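Local structure of D-galactonate dehydratase family member SEN1436 (Salmonella enterica subsp. enterica serovar Enteritidis, 3TW9) at residues C[34-39]-C[45-50]; C[66-71]-C[352-357]; C[70-75]-C[109-114]; C[358-363]-C[376-381]. The protein dehydrates D-gluconate to 2-dehydro-3-deoxy-D-gluconate in a magnesium-dependent reaction, only weakly in vitro, an activity too low to suggest a significant role in gluconate breakdown in the cell. All coordinates share one frame; numbering follows the deposited sequence.

Interaction 1: residues C[34-39]-C[45-50]; sequences VKTILT and DLAVVK
Lys35, Ile37 and Thr39 face Lys50, Val48 and Leu46 as hydrogen-bonded pairs of an antiparallel hairpin, each pair closed by two backbone N-H to C=O bonds, while Thr36-Val49 and Leu38-Ala47 are the non-hydrogen-bonded pairs between them. The Ile37 N to Val48 O bond measures 2.7 Å. On one face, Lys35 and Lys50 run side by side in the same direction, Lys35 CE 4.1 Å from Lys50 CD, so that their aliphatic stems pack together. Lys35 NZ and Lys50 NZ share one carboxylate, salt-bridged to Glu414 OE1 and OE2 respectively, an anion that probably lets the two ammonium groups lie 5.2 Å apart. Lys50 gets there with CG anti to the backbone N (chi1 -179°) and an extended chain; Ile37 CD1 lies 4.0 Å from Lys50 CB. On the other face Leu38 CD2 reaches across to 3.7 Å from Ala47 CB; alanine, with a single methyl, lets the branched end of Leu38 come in close. Val34 and Val49 meet through their CG1 methyls at 4.1 Å. In the three-stranded sheet of the N-terminal capping domain, strand 59-63 pairs with the other edge of 46-53, and helix 70-85 packs on the face of Thr36, Leu38, Ala47 and Val49.

Interaction 2: residues C[66-71]-C[352-357]; sequences FTQRIF and PGDISP. With GOL (glycerol), chain L.
Thr67 and Asp354 touch through carbon, Thr67 CG2 lying 3.5 Å from Asp354 CB, with the two side chains crossing at about a right angle. The carboxylate of Asp354 is left to polar partners. A glycerol, probably from the crystallisation liquor, is held by both carboxylate oxygens: glycerol O2 donates to Asp354 OD1 at 2.8 Å and glycerol O1 to Asp354 OD2 at 2.6 Å. Pro352, at a position important by similarity for activity and specificity, brings CB to within 3.2 Å of glycerol O2. Gln68 NE2 gives a hydrogen bond to glycerol O1 at 3.1 Å, so this hydroxyl bridges the two segments; the amide reaches it because the Gln68 chain bends at chi2 (90°). A water makes a second bridge, accepting from Thr67 N and probably donating to Asp354 OD2, 2.8 Å away. Gln68 and Asp354 probably bind the substrate. His250 NE2 is also hydrogen-bonded to the glycerol, an arrangement consistent with how hydroxyls of an acid sugar might be held. Further out, Thr67 OG1 is hydrogen-bonded to Asp45 O, while Asp354 centres an inverse gamma turn. Loop 352-357 follows barrel strand 346-347 and leads into helix 357-369, N-capped by Ser356; across the contact, residues 66-69 lead into helix 70-85 of the capping domain.

Interaction 3: residues C[70-75]-C[109-114]; sequences IFAVKS and GPIMNN
Helices 70-75 and 110-114 pass each other with their axes 9.1 Å apart at closest approach and crossing at -52°, near enough for small and branched aliphatic side chains to fill the gap. Val73 and Ile111 bring their backbones closest, CA to CA 5.5 Å. Ile111 does most of the touching and uses both of its branches. Its CD1 reaches Ala72 CB at 3.8 Å, and its CG2, anti to the backbone N because chi1 is -60°, lies against the backbone of the first helix, at Ala72 O and Val73 N. The same methyl meets Val73 CG2 at 4.0 Å, the two side chains crossing at a slant. Ala72 suits this position because its single methyl lets isoleucine come close to the main chain. These are two helices of the alpha-beta N-terminal domain of the mandelate racemase and muconate lactonizing enzyme family, which caps the barrel; the crossing joins the beginning of helix 70-85 to the beginning of helix 110-131. Deeper in, Val73 CG2 is also 4.3 Å from Asn114 CB. Phe66 packs on Pro110, Ile111 and Asn114. Gly109 occupies the N-cap of the second helix, and Asn113, one turn on, directs ND2 to the carbonyls of Val303 and Thr326, tying that helix to barrel loops.

Interaction 4: residues C[358-363]-C[376-381]; sequences VGVCAN and QEYTPM
Val360 and Met381 reach toward each other tip to tip, the methionine methyl CE lying 3.9 Å from Val360 CG1 and 4.0 Å from Val360 CG2, so that it rests against both arms of the valine. Met381 spans the distance because its chain is extended beyond CG (chi2 -179°), and an unbranched, flexible side chain suits a residue that must reach a helix from a loop. Val360 CG1 also meets Tyr378, but at the rim: it lies near the plane of the ring, 4.2 Å from Tyr378 CE1, rather than over a face. One methyl thus serves two partners. A turn further along the helix the contact becomes polar. Asn363 and Gln376 cross at about a right angle as side chains, yet their amide planes are only 19° apart, and Gln376 NE2 lies 3.5 Å from Asn363 CB. A bend at chi2 (53°) turns the Gln376 amide across the asparagine, nearly parallel to its amide plane. Asn363 ND2 bonds to His350 O, and Gln376 NE2 to Asp367 OD2, so both buried amide nitrogens have a hydrogen-bond partner. Glu377, next in the chain, is probably a substrate-binding residue, held by Arg321, His152 and the backbone N of Gly351. Strand 376-377 lies parallel to strand 147-152 in the barrel sheet, and helix 357-369 packs on it and on the loop that follows.

Along the chain, interaction 1 comes first; interactions 2 and 3 then draw on neighbouring stretches, 66-71 leading into helix 70-85 and 70-75 opening it, with Ile70 and Phe71 common to both, and interaction 4 closes the series. Interactions 1 and 3 lie in the N-terminal domain, centres about 11 Å apart, with helix 70-85 packed on one face of the hairpin. Interaction 4 belongs to the barrel domain, its centre about 17 Å from that of interaction 1 and 20 Å from that of interaction 3. Interaction 2, its centre 10 to 12 Å from each of the others, joins the two domains: its loop 352-357 runs directly into the helix of interaction 4. Probable substrate-binding residues from both domains therefore meet at one site.

Interaction 1: residues C[34-39]-C[45-50]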
loop_
_atom_site.group_PDB
_atom_site.type_symbol
_atom_site.label_atom_id
_atom_site.label_comp_id
_atom_site.label_asym_id
_atom_site.label_seq_id
_atom_site.Cartn_x
_atom_site.Cartn_y
_atom_site.Cartn_z
ATOM N N VAL C 34 -7.704 -27.388 -4.706
ATOM C CA VAL C 34 -8.279 -26.141 -5.197
ATOM C C VAL C 34 -9.428 -26.504 -6.124
ATOM O O VAL C 34 -9.221 -27.192 -7.134
ATOM C CB VAL C 34 -7.244 -25.289 -5.993
ATOM C CG1 VAL C 34 -7.889 -24.024 -6.538
ATOM C CG2 VAL C 34 -6.047 -24.941 -5.132
ATOM N N LYS C 35 -10.641 -26.070 -5.785
ATOM C CA LYS C 35 -11.759 -26.234 -6.715
ATOM C C LYS C 35 -12.593 -24.979 -6.976
ATOM O O LYS C 35 -12.658 -24.059 -6.150
ATOM C CB LYS C 35 -12.657 -27.386 -6.286
ATOM C CG LYS C 35 -13.559 -27.060 -5.138
ATOM C CD LYS C 35 -14.493 -28.216 -4.807
ATOM C CE LYS C 35 -14.835 -28.179 -3.329
ATOM N NZ LYS C 35 -15.560 -29.388 -2.830
ATOM N N THR C 36 -13.237 -24.976 -8.135
ATOM C CA THR C 36 -14.072 -23.886 -8.592
ATOM C C THR C 36 -15.508 -24.325 -8.462
ATOM O O THR C 36 -15.925 -25.287 -9.101
ATOM C CB THR C 36 -13.816 -23.513 -10.056
ATOM O OG1 THR C 36 -12.434 -23.234 -10.226
ATOM C CG2 THR C 36 -14.600 -22.259 -10.438
ATOM N N ILE C 37 -16.251 -23.610 -7.628
ATOM C CA ILE C 37 -17.690 -23.817 -7.484
ATOM C C ILE C 37 -18.448 -22.825 -8.338
ATOM O O ILE C 37 -18.302 -21.604 -8.170
ATOM C CB ILE C 37 -18.122 -23.712 -5.987
ATOM C CG1 ILE C 37 -17.303 -24.695 -5.137
ATOM C CG2 ILE C 37 -19.646 -23.940 -5.826
ATOM C CD1 ILE C 37 -17.178 -24.306 -3.649
ATOM N N LEU C 38 -19.231 -23.341 -9.285
ATOM C CA LEU C 38 -20.054 -22.505 -10.134
ATOM C C LEU C 38 -21.527 -22.548 -9.705
ATOM O O LEU C 38 -22.153 -23.610 -9.686
ATOM C CB LEU C 38 -19.922 -22.923 -11.595
ATOM C CG LEU C 38 -18.574 -22.706 -12.310
ATOM C CD1 LEU C 38 -18.794 -23.005 -13.775
ATOM C CD2 LEU C 38 -18.079 -21.292 -12.171
ATOM N N THR C 39 -22.085 -21.391 -9.385
ATOM C CA THR C 39 -23.462 -21.328 -8.846
ATOM C C THR C 39 -24.132 -19.999 -9.229
ATOM O O THR C 39 -23.463 -18.975 -9.356
ATOM C CB THR C 39 -23.472 -21.567 -7.293
ATOM O OG1 THR C 39 -24.822 -21.640 -6.805
ATOM C CG2 THR C 39 -22.691 -20.469 -6.531
ATOM N N ASP C 45 -24.480 -15.861 -13.044
ATOM C CA ASP C 45 -23.394 -16.845 -12.876
ATOM C C ASP C 45 -22.273 -16.325 -11.968
ATOM O O ASP C 45 -21.752 -15.231 -12.185
ATOM C CB ASP C 45 -22.792 -17.220 -14.242
ATOM C CG ASP C 45 -23.744 -18.036 -15.112
ATOM O OD1 ASP C 45 -24.856 -18.412 -14.661
ATOM O OD2 ASP C 45 -23.362 -18.311 -16.257
ATOM N N LEU C 46 -21.925 -17.118 -10.960
ATOM C CA LEU C 46 -20.851 -16.808 -10.018
ATOM C C LEU C 46 -19.781 -17.900 -10.033
ATOM O O LEU C 46 -20.086 -19.077 -10.287
ATOM C CB LEU C 46 -21.389 -16.675 -8.586
ATOM C CG LEU C 46 -22.624 -15.819 -8.312
ATOM C CD1 LEU C 46 -23.071 -15.962 -6.845
ATOM C CD2 LEU C 46 -22.404 -14.323 -8.706
ATOM N N ALA C 47 -18.534 -17.503 -9.772
ATOM C CA ALA C 47 -17.454 -18.463 -9.518
ATOM C C ALA C 47 -16.848 -18.181 -8.172
ATOM O O ALA C 47 -16.444 -17.062 -7.864
ATOM C CB ALA C 47 -16.367 -18.404 -10.590
ATOM N N VAL C 48 -16.806 -19.218 -7.356
ATOM C CA VAL C 48 -16.208 -19.153 -6.053
ATOM C C VAL C 48 -15.157 -20.249 -5.984
ATOM O O VAL C 48 -15.438 -21.413 -6.276
ATOM C CB VAL C 48 -17.267 -19.362 -4.925
ATOM C CG1 VAL C 48 -16.583 -19.535 -3.570
ATOM C CG2 VAL C 48 -18.234 -18.202 -4.904
ATOM N N VAL C 49 -13.941 -19.861 -5.617
ATOM C CA VAL C 49 -12.853 -20.805 -5.363
ATOM C C VAL C 49 -12.841 -21.238 -3.908
ATOM O O VAL C 49 -12.869 -20.387 -3.022
ATOM C CB VAL C 49 -11.454 -20.167 -5.732
ATOM C CG1 VAL C 49 -10.260 -20.991 -5.208
ATOM C CG2 VAL C 49 -11.326 -20.023 -7.235
ATOM N N LYS C 50 -12.758 -22.558 -3.682
ATOM C CA LYS C 50 -12.518 -23.112 -2.340
ATOM C C LYS C 50 -11.159 -23.757 -2.295
ATOM O O LYS C 50 -10.858 -24.650 -3.100
ATOM C CB LYS C 50 -13.592 -24.132 -1.968
ATOM C CG LYS C 50 -13.444 -24.745 -0.564
ATOM C CD LYS C 50 -14.707 -25.491 -0.224
ATOM C CE LYS C 50 -14.723 -25.997 1.187
ATOM N NZ LYS C 50 -16.085 -26.557 1.441
#

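Interaction 2: residues C[66-71]-C[352-357]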
loop_
_atom_site.group_PDB
_atom_site.type_symbol
_atom_site.label_atom_id
_atom_site.label_comp_id
_atom_site.label_asym_id
_atom_site.label_seq_id
_atom_site.Cartn_x
_atom_site.Cartn_y
_atom_site.Cartn_z
ATOM N N PHE C 66 -16.170 -13.198 -12.933
ATOM C CA PHE C 66 -16.350 -12.479 -14.189
ATOM C C PHE C 66 -17.501 -13.245 -14.833
ATOM O O PHE C 66 -17.298 -14.247 -15.517
ATOM C CB PHE C 66 -15.040 -12.551 -15.007
ATOM C CG PHE C 66 -15.122 -12.031 -16.428
ATOM C CD1 PHE C 66 -16.170 -11.231 -16.880
ATOM C CD2 PHE C 66 -14.084 -12.320 -17.314
ATOM C CE1 PHE C 66 -16.209 -10.754 -18.183
ATOM C CE2 PHE C 66 -14.107 -11.835 -18.631
ATOM C CZ PHE C 66 -15.180 -11.057 -19.068
ATOM N N THR C 67 -18.717 -12.746 -14.611
ATOM C CA THR C 67 -19.935 -13.506 -14.948
ATOM C C THR C 67 -20.065 -13.884 -16.434
ATOM O O THR C 67 -20.440 -15.025 -16.761
ATOM C CB THR C 67 -21.228 -12.797 -14.434
ATOM O OG1 THR C 67 -22.330 -13.710 -14.472
ATOM C CG2 THR C 67 -21.607 -11.595 -15.294
ATOM N N GLN C 68 -19.699 -12.955 -17.322
ATOM C CA GLN C 68 -19.849 -13.173 -18.769
ATOM C C GLN C 68 -18.889 -14.230 -19.330
ATOM O O GLN C 68 -19.079 -14.686 -20.460
ATOM C CB GLN C 68 -19.718 -11.869 -19.537
ATOM C CG GLN C 68 -20.781 -10.816 -19.192
ATOM C CD GLN C 68 -20.377 -9.890 -18.046
ATOM O OE1 GLN C 68 -19.422 -10.142 -17.335
ATOM N NE2 GLN C 68 -21.140 -8.816 -17.864
ATOM N N ARG C 69 -17.874 -14.608 -18.557
ATOM C CA ARG C 69 -16.894 -15.601 -19.029
ATOM C C ARG C 69 -16.649 -16.672 -17.984
ATOM O O ARG C 69 -15.578 -17.274 -17.929
ATOM C CB ARG C 69 -15.588 -14.939 -19.521
ATOM C CG ARG C 69 -15.733 -14.082 -20.786
ATOM C CD ARG C 69 -16.023 -14.884 -22.054
ATOM N NE ARG C 69 -16.106 -14.047 -23.254
ATOM C CZ ARG C 69 -17.180 -13.352 -23.652
ATOM N NH1 ARG C 69 -18.316 -13.401 -22.970
ATOM N NH2 ARG C 69 -17.126 -12.618 -24.765
ATOM N N ILE C 70 -17.680 -16.947 -17.177
ATOM C CA ILE C 70 -17.542 -17.825 -16.040
ATOM C C ILE C 70 -16.912 -19.190 -16.321
ATOM O O ILE C 70 -16.117 -19.649 -15.526
ATOM C CB ILE C 70 -18.895 -17.963 -15.245
ATOM C CG1 ILE C 70 -18.634 -18.005 -13.740
ATOM C CG2 ILE C 70 -19.712 -19.184 -15.689
ATOM C CD1 ILE C 70 -18.199 -16.687 -13.152
ATOM N N PHE C 71 -17.240 -19.811 -17.470
ATOM C CA PHE C 71 -16.717 -21.153 -17.774
ATOM C C PHE C 71 -15.240 -21.108 -18.128
ATOM O O PHE C 71 -14.505 -22.022 -17.799
ATOM C CB PHE C 71 -17.528 -21.860 -18.875
ATOM C CG PHE C 71 -18.954 -22.118 -18.505
ATOM C CD1 PHE C 71 -19.257 -22.919 -17.405
ATOM C CD2 PHE C 71 -19.985 -21.619 -19.280
ATOM C CE1 PHE C 71 -20.586 -23.188 -17.057
ATOM C CE2 PHE C 71 -21.316 -21.883 -18.947
ATOM C CZ PHE C 71 -21.612 -22.662 -17.832
ATOM N N PRO C 352 -21.956 -4.689 -8.032
ATOM C CA PRO C 352 -23.133 -4.944 -8.848
ATOM C C PRO C 352 -23.812 -6.248 -8.394
ATOM O O PRO C 352 -23.559 -6.708 -7.274
ATOM C CB PRO C 352 -22.507 -5.117 -10.230
ATOM C CG PRO C 352 -21.238 -5.884 -9.931
ATOM C CD PRO C 352 -20.755 -5.339 -8.611
ATOM N N GLY C 353 -24.685 -6.828 -9.210
ATOM C CA GLY C 353 -25.193 -8.180 -8.890
ATOM C C GLY C 353 -24.197 -9.275 -9.235
ATOM O O GLY C 353 -24.174 -10.360 -8.606
ATOM N N ASP C 354 -23.351 -8.991 -10.233
ATOM C CA ASP C 354 -22.385 -9.990 -10.714
ATOM C C ASP C 354 -21.073 -9.987 -9.925
ATOM O O ASP C 354 -19.995 -9.674 -10.451
ATOM C CB ASP C 354 -22.172 -9.906 -12.244
ATOM C CG ASP C 354 -21.869 -8.511 -12.735
ATOM O OD1 ASP C 354 -22.595 -7.578 -12.386
ATOM O OD2 ASP C 354 -20.925 -8.360 -13.553
ATOM N N ILE C 355 -21.207 -10.350 -8.647
ATOM C CA ILE C 355 -20.154 -10.493 -7.669
ATOM C C ILE C 355 -20.739 -11.487 -6.656
ATOM O O ILE C 355 -21.920 -11.377 -6.307
ATOM C CB ILE C 355 -19.804 -9.120 -6.992
ATOM C CG1 ILE C 355 -18.748 -9.277 -5.893
ATOM C CG2 ILE C 355 -21.069 -8.413 -6.441
ATOM C CD1 ILE C 355 -18.153 -7.913 -5.387
ATOM N N SER C 356 -19.951 -12.471 -6.227
ATOM C CA SER C 356 -20.460 -13.412 -5.232
ATOM C C SER C 356 -20.558 -12.726 -3.873
ATOM O O SER C 356 -19.903 -11.700 -3.629
ATOM C CB SER C 356 -19.586 -14.670 -5.169
ATOM O OG SER C 356 -18.401 -14.462 -4.417
ATOM N N PRO C 357 -21.373 -13.285 -2.961
ATOM C CA PRO C 357 -21.311 -12.745 -1.602
ATOM C C PRO C 357 -19.904 -12.755 -0.975
ATOM O O PRO C 357 -19.610 -11.926 -0.095
ATOM C CB PRO C 357 -22.286 -13.652 -0.839
ATOM C CG PRO C 357 -23.358 -13.922 -1.908
ATOM C CD PRO C 357 -22.501 -14.234 -3.125
HETATM C C1 GOL L . -21.425 -5.438 -15.691
HETATM O O1 GOL L . -21.547 -6.838 -15.523
HETATM C C2 GOL L . -22.218 -4.694 -14.618
HETATM O O2 GOL L . -21.719 -5.106 -13.376
HETATM C C3 GOL L . -21.978 -3.190 -14.713
HETATM O O3 GOL L . -22.561 -2.665 -15.879
HETATM O O HOH W 1 -18.827 -10.212 -13.232
#

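Interaction 3: residues C[70-75]-C[109-114]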
loop_
_atom_site.group_PDB
_atom_site.type_symbol
_atom_site.label_atom_id
_atom_site.label_comp_id
_atom_site.label_asym_id
_atom_site.label_seq_id
_atom_site.Cartn_x
_atom_site.Cartn_y
_atom_site.Cartn_z
ATOM N N ILE C 70 -17.680 -16.947 -17.177
ATOM C CA ILE C 70 -17.542 -17.825 -16.040
ATOM C C ILE C 70 -16.912 -19.190 -16.321
ATOM O O ILE C 70 -16.117 -19.649 -15.526
ATOM C CB ILE C 70 -18.895 -17.963 -15.245
ATOM C CG1 ILE C 70 -18.634 -18.005 -13.740
ATOM C CG2 ILE C 70 -19.712 -19.184 -15.689
ATOM C CD1 ILE C 70 -18.199 -16.687 -13.152
ATOM N N PHE C 71 -17.240 -19.811 -17.470
ATOM C CA PHE C 71 -16.717 -21.153 -17.774
ATOM C C PHE C 71 -15.240 -21.108 -18.128
ATOM O O PHE C 71 -14.505 -22.022 -17.799
ATOM C CB PHE C 71 -17.528 -21.860 -18.875
ATOM C CG PHE C 71 -18.954 -22.118 -18.505
ATOM C CD1 PHE C 71 -19.257 -22.919 -17.405
ATOM C CD2 PHE C 71 -19.985 -21.619 -19.280
ATOM C CE1 PHE C 71 -20.586 -23.188 -17.057
ATOM C CE2 PHE C 71 -21.316 -21.883 -18.947
ATOM C CZ PHE C 71 -21.612 -22.662 -17.832
ATOM N N ALA C 72 -14.810 -20.014 -18.762
ATOM C CA ALA C 72 -13.389 -19.800 -19.052
ATOM C C ALA C 72 -12.554 -19.519 -17.790
ATOM O O ALA C 72 -11.399 -19.972 -17.678
ATOM C CB ALA C 72 -13.210 -18.695 -20.126
ATOM N N VAL C 73 -13.149 -18.798 -16.840
ATOM C CA VAL C 73 -12.563 -18.630 -15.508
ATOM C C VAL C 73 -12.354 -19.984 -14.799
ATOM O O VAL C 73 -11.275 -20.249 -14.272
ATOM C CB VAL C 73 -13.401 -17.665 -14.650
ATOM C CG1 VAL C 73 -12.849 -17.605 -13.198
ATOM C CG2 VAL C 73 -13.404 -16.265 -15.293
ATOM N N LYS C 74 -13.384 -20.832 -14.809
ATOM C CA LYS C 74 -13.266 -22.202 -14.267
ATOM C C LYS C 74 -12.160 -22.988 -14.943
ATOM O O LYS C 74 -11.338 -23.593 -14.260
ATOM C CB LYS C 74 -14.595 -22.953 -14.386
ATOM C CG LYS C 74 -14.493 -24.437 -13.953
ATOM C CD LYS C 74 -15.838 -25.154 -14.060
ATOM C CE LYS C 74 -15.741 -26.593 -13.541
ATOM N NZ LYS C 74 -15.386 -26.647 -12.084
ATOM N N SER C 75 -12.126 -22.936 -16.284
ATOM C CA SER C 75 -11.076 -23.625 -17.049
ATOM C C SER C 75 -9.683 -23.163 -16.601
ATOM O O SER C 75 -8.819 -23.985 -16.300
ATOM C CB SER C 75 -11.291 -23.476 -18.576
ATOM O OG SER C 75 -10.241 -24.129 -19.289
ATOM N N GLY C 109 -5.491 -9.429 -17.447
ATOM C CA GLY C 109 -6.763 -9.519 -18.173
ATOM C C GLY C 109 -7.874 -10.007 -17.277
ATOM O O GLY C 109 -7.576 -10.502 -16.188
ATOM N N PRO C 110 -9.128 -9.867 -17.717
ATOM C CA PRO C 110 -10.256 -10.145 -16.782
ATOM C C PRO C 110 -10.380 -11.625 -16.411
ATOM O O PRO C 110 -10.694 -11.958 -15.256
ATOM C CB PRO C 110 -11.481 -9.608 -17.526
ATOM C CG PRO C 110 -11.103 -9.616 -19.015
ATOM C CD PRO C 110 -9.575 -9.376 -19.042
ATOM N N ILE C 111 -10.073 -12.520 -17.353
ATOM C CA ILE C 111 -10.120 -13.938 -17.017
ATOM C C ILE C 111 -8.931 -14.344 -16.125
ATOM O O ILE C 111 -9.112 -14.949 -15.048
ATOM C CB ILE C 111 -10.278 -14.861 -18.258
ATOM C CG1 ILE C 111 -11.559 -14.569 -19.040
ATOM C CG2 ILE C 111 -10.298 -16.355 -17.795
ATOM C CD1 ILE C 111 -11.578 -15.295 -20.414
ATOM N N MET C 112 -7.723 -13.949 -16.528
ATOM C CA MET C 112 -6.508 -14.171 -15.734
ATOM C C MET C 112 -6.609 -13.612 -14.313
ATOM O O MET C 112 -6.277 -14.280 -13.365
ATOM C CB MET C 112 -5.273 -13.541 -16.424
ATOM C CG MET C 112 -5.033 -14.006 -17.869
ATOM S SD MET C 112 -4.554 -15.759 -17.926
ATOM C CE MET C 112 -2.931 -15.756 -17.217
ATOM N N ASN C 113 -7.053 -12.365 -14.190
ATOM C CA ASN C 113 -7.096 -11.714 -12.879
ATOM C C ASN C 113 -8.126 -12.394 -11.956
ATOM O O ASN C 113 -7.908 -12.483 -10.735
ATOM C CB ASN C 113 -7.438 -10.245 -13.019
ATOM C CG ASN C 113 -6.347 -9.415 -13.770
ATOM O OD1 ASN C 113 -5.294 -9.921 -14.159
ATOM N ND2 ASN C 113 -6.634 -8.143 -13.989
ATOM N N ASN C 114 -9.250 -12.835 -12.539
ATOM C CA ASN C 114 -10.314 -13.487 -11.738
ATOM C C ASN C 114 -9.880 -14.846 -11.192
ATOM O O ASN C 114 -10.157 -15.180 -10.038
ATOM C CB ASN C 114 -11.637 -13.560 -12.514
ATOM C CG ASN C 114 -12.491 -12.318 -12.320
ATOM O OD1 ASN C 114 -12.504 -11.400 -13.151
ATOM N ND2 ASN C 114 -13.193 -12.269 -11.211
#

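Interaction 4: residues C[358-363]-C[376-381]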
loop_
_atom_site.group_PDB
_atom_site.type_symbol
_atom_site.label_atom_id
_atom_site.label_comp_id
_atom_site.label_asym_id
_atom_site.label_seq_id
_atom_site.Cartn_x
_atom_site.Cartn_y
_atom_site.Cartn_z
ATOM N N VAL C 358 -19.038 -13.666 -1.429
ATOM C CA VAL C 358 -17.649 -13.686 -0.983
ATOM C C VAL C 358 -16.936 -12.393 -1.460
ATOM O O VAL C 358 -16.279 -11.731 -0.681
ATOM C CB VAL C 358 -16.890 -14.929 -1.516
ATOM C CG1 VAL C 358 -15.417 -14.926 -1.068
ATOM C CG2 VAL C 358 -17.577 -16.246 -1.054
ATOM N N GLY C 359 -17.081 -12.057 -2.738
ATOM C CA GLY C 359 -16.593 -10.751 -3.257
ATOM C C GLY C 359 -17.225 -9.551 -2.546
ATOM O O GLY C 359 -16.570 -8.533 -2.325
ATOM N N VAL C 360 -18.513 -9.656 -2.213
ATOM C CA VAL C 360 -19.203 -8.572 -1.456
ATOM C C VAL C 360 -18.483 -8.336 -0.122
ATOM O O VAL C 360 -18.150 -7.202 0.239
ATOM C CB VAL C 360 -20.722 -8.879 -1.287
ATOM C CG1 VAL C 360 -21.387 -7.897 -0.294
ATOM C CG2 VAL C 360 -21.402 -8.776 -2.642
ATOM N N CYS C 361 -18.198 -9.424 0.586
ATOM C CA CYS C 361 -17.456 -9.347 1.848
ATOM C C CYS C 361 -16.023 -8.851 1.648
ATOM O O CYS C 361 -15.559 -8.050 2.427
ATOM C CB CYS C 361 -17.461 -10.678 2.589
ATOM S SG CYS C 361 -19.116 -11.153 3.194
ATOM N N ALA C 362 -15.342 -9.302 0.595
ATOM C CA ALA C 362 -13.984 -8.822 0.314
ATOM C C ALA C 362 -13.947 -7.297 0.153
ATOM O O ALA C 362 -13.105 -6.662 0.802
ATOM C CB ALA C 362 -13.426 -9.476 -0.932
ATOM N N ASN C 363 -14.859 -6.737 -0.662
ATOM C CA ASN C 363 -15.027 -5.253 -0.814
ATOM C C ASN C 363 -15.116 -4.604 0.541
ATOM O O ASN C 363 -14.499 -3.592 0.787
ATOM C CB ASN C 363 -16.315 -4.844 -1.537
ATOM C CG ASN C 363 -16.314 -5.124 -3.053
ATOM O OD1 ASN C 363 -15.320 -5.559 -3.652
ATOM N ND2 ASN C 363 -17.451 -4.856 -3.674
ATOM N N GLN C 376 -19.622 2.420 -0.700
ATOM C CA GLN C 376 -19.846 1.052 -1.192
ATOM C C GLN C 376 -21.177 0.881 -1.939
ATOM O O GLN C 376 -22.265 0.856 -1.343
ATOM C CB GLN C 376 -19.726 0.013 -0.084
ATOM C CG GLN C 376 -19.714 -1.432 -0.605
ATOM C CD GLN C 376 -18.645 -1.618 -1.674
ATOM O OE1 GLN C 376 -18.952 -1.854 -2.862
ATOM N NE2 GLN C 376 -17.396 -1.537 -1.260
ATOM N N GLU C 377 -21.082 0.771 -3.256
ATOM C CA GLU C 377 -22.224 0.357 -4.105
ATOM C C GLU C 377 -22.724 -0.981 -3.596
ATOM O O GLU C 377 -21.928 -1.840 -3.260
ATOM C CB GLU C 377 -21.739 0.194 -5.546
ATOM C CG GLU C 377 -22.825 -0.136 -6.558
ATOM C CD GLU C 377 -22.266 -0.252 -7.967
ATOM O OE1 GLU C 377 -21.047 -0.542 -8.113
ATOM O OE2 GLU C 377 -23.049 -0.047 -8.908
ATOM N N TYR C 378 -24.042 -1.135 -3.519
ATOM C CA TYR C 378 -24.614 -2.361 -2.957
ATOM C C TYR C 378 -25.817 -2.807 -3.772
ATOM O O TYR C 378 -26.708 -1.996 -4.082
ATOM C CB TYR C 378 -25.030 -2.186 -1.466
ATOM C CG TYR C 378 -25.510 -3.518 -0.901
ATOM C CD1 TYR C 378 -24.607 -4.531 -0.621
ATOM C CD2 TYR C 378 -26.888 -3.769 -0.721
ATOM C CE1 TYR C 378 -25.050 -5.795 -0.152
ATOM C CE2 TYR C 378 -27.353 -5.003 -0.264
ATOM C CZ TYR C 378 -26.421 -6.016 0.027
ATOM O OH TYR C 378 -26.825 -7.255 0.477
ATOM N N THR C 379 -25.831 -4.105 -4.102
ATOM C CA THR C 379 -26.952 -4.708 -4.846
ATOM C C THR C 379 -27.657 -5.707 -3.931
ATOM O O THR C 379 -27.054 -6.696 -3.536
ATOM C CB THR C 379 -26.438 -5.417 -6.105
ATOM O OG1 THR C 379 -25.773 -4.447 -6.926
ATOM C CG2 THR C 379 -27.581 -6.042 -6.917
ATOM N N PRO C 380 -28.933 -5.420 -3.578
ATOM C CA PRO C 380 -29.694 -6.331 -2.716
ATOM C C PRO C 380 -29.696 -7.779 -3.210
ATOM O O PRO C 380 -29.734 -8.049 -4.428
ATOM C CB PRO C 380 -31.100 -5.727 -2.744
ATOM C CG PRO C 380 -30.843 -4.237 -2.907
ATOM C CD PRO C 380 -29.707 -4.200 -3.904
ATOM N N MET C 381 -29.613 -8.684 -2.245
ATOM C CA MET C 381 -29.539 -10.111 -2.495
ATOM C C MET C 381 -30.894 -10.763 -2.257
ATOM O O MET C 381 -31.731 -10.223 -1.534
ATOM C CB MET C 381 -28.516 -10.745 -1.578
ATOM C CG MET C 381 -27.114 -10.272 -1.797
ATOM S SD MET C 381 -26.089 -11.167 -0.644
ATOM C CE MET C 381 -24.600 -10.149 -0.644
#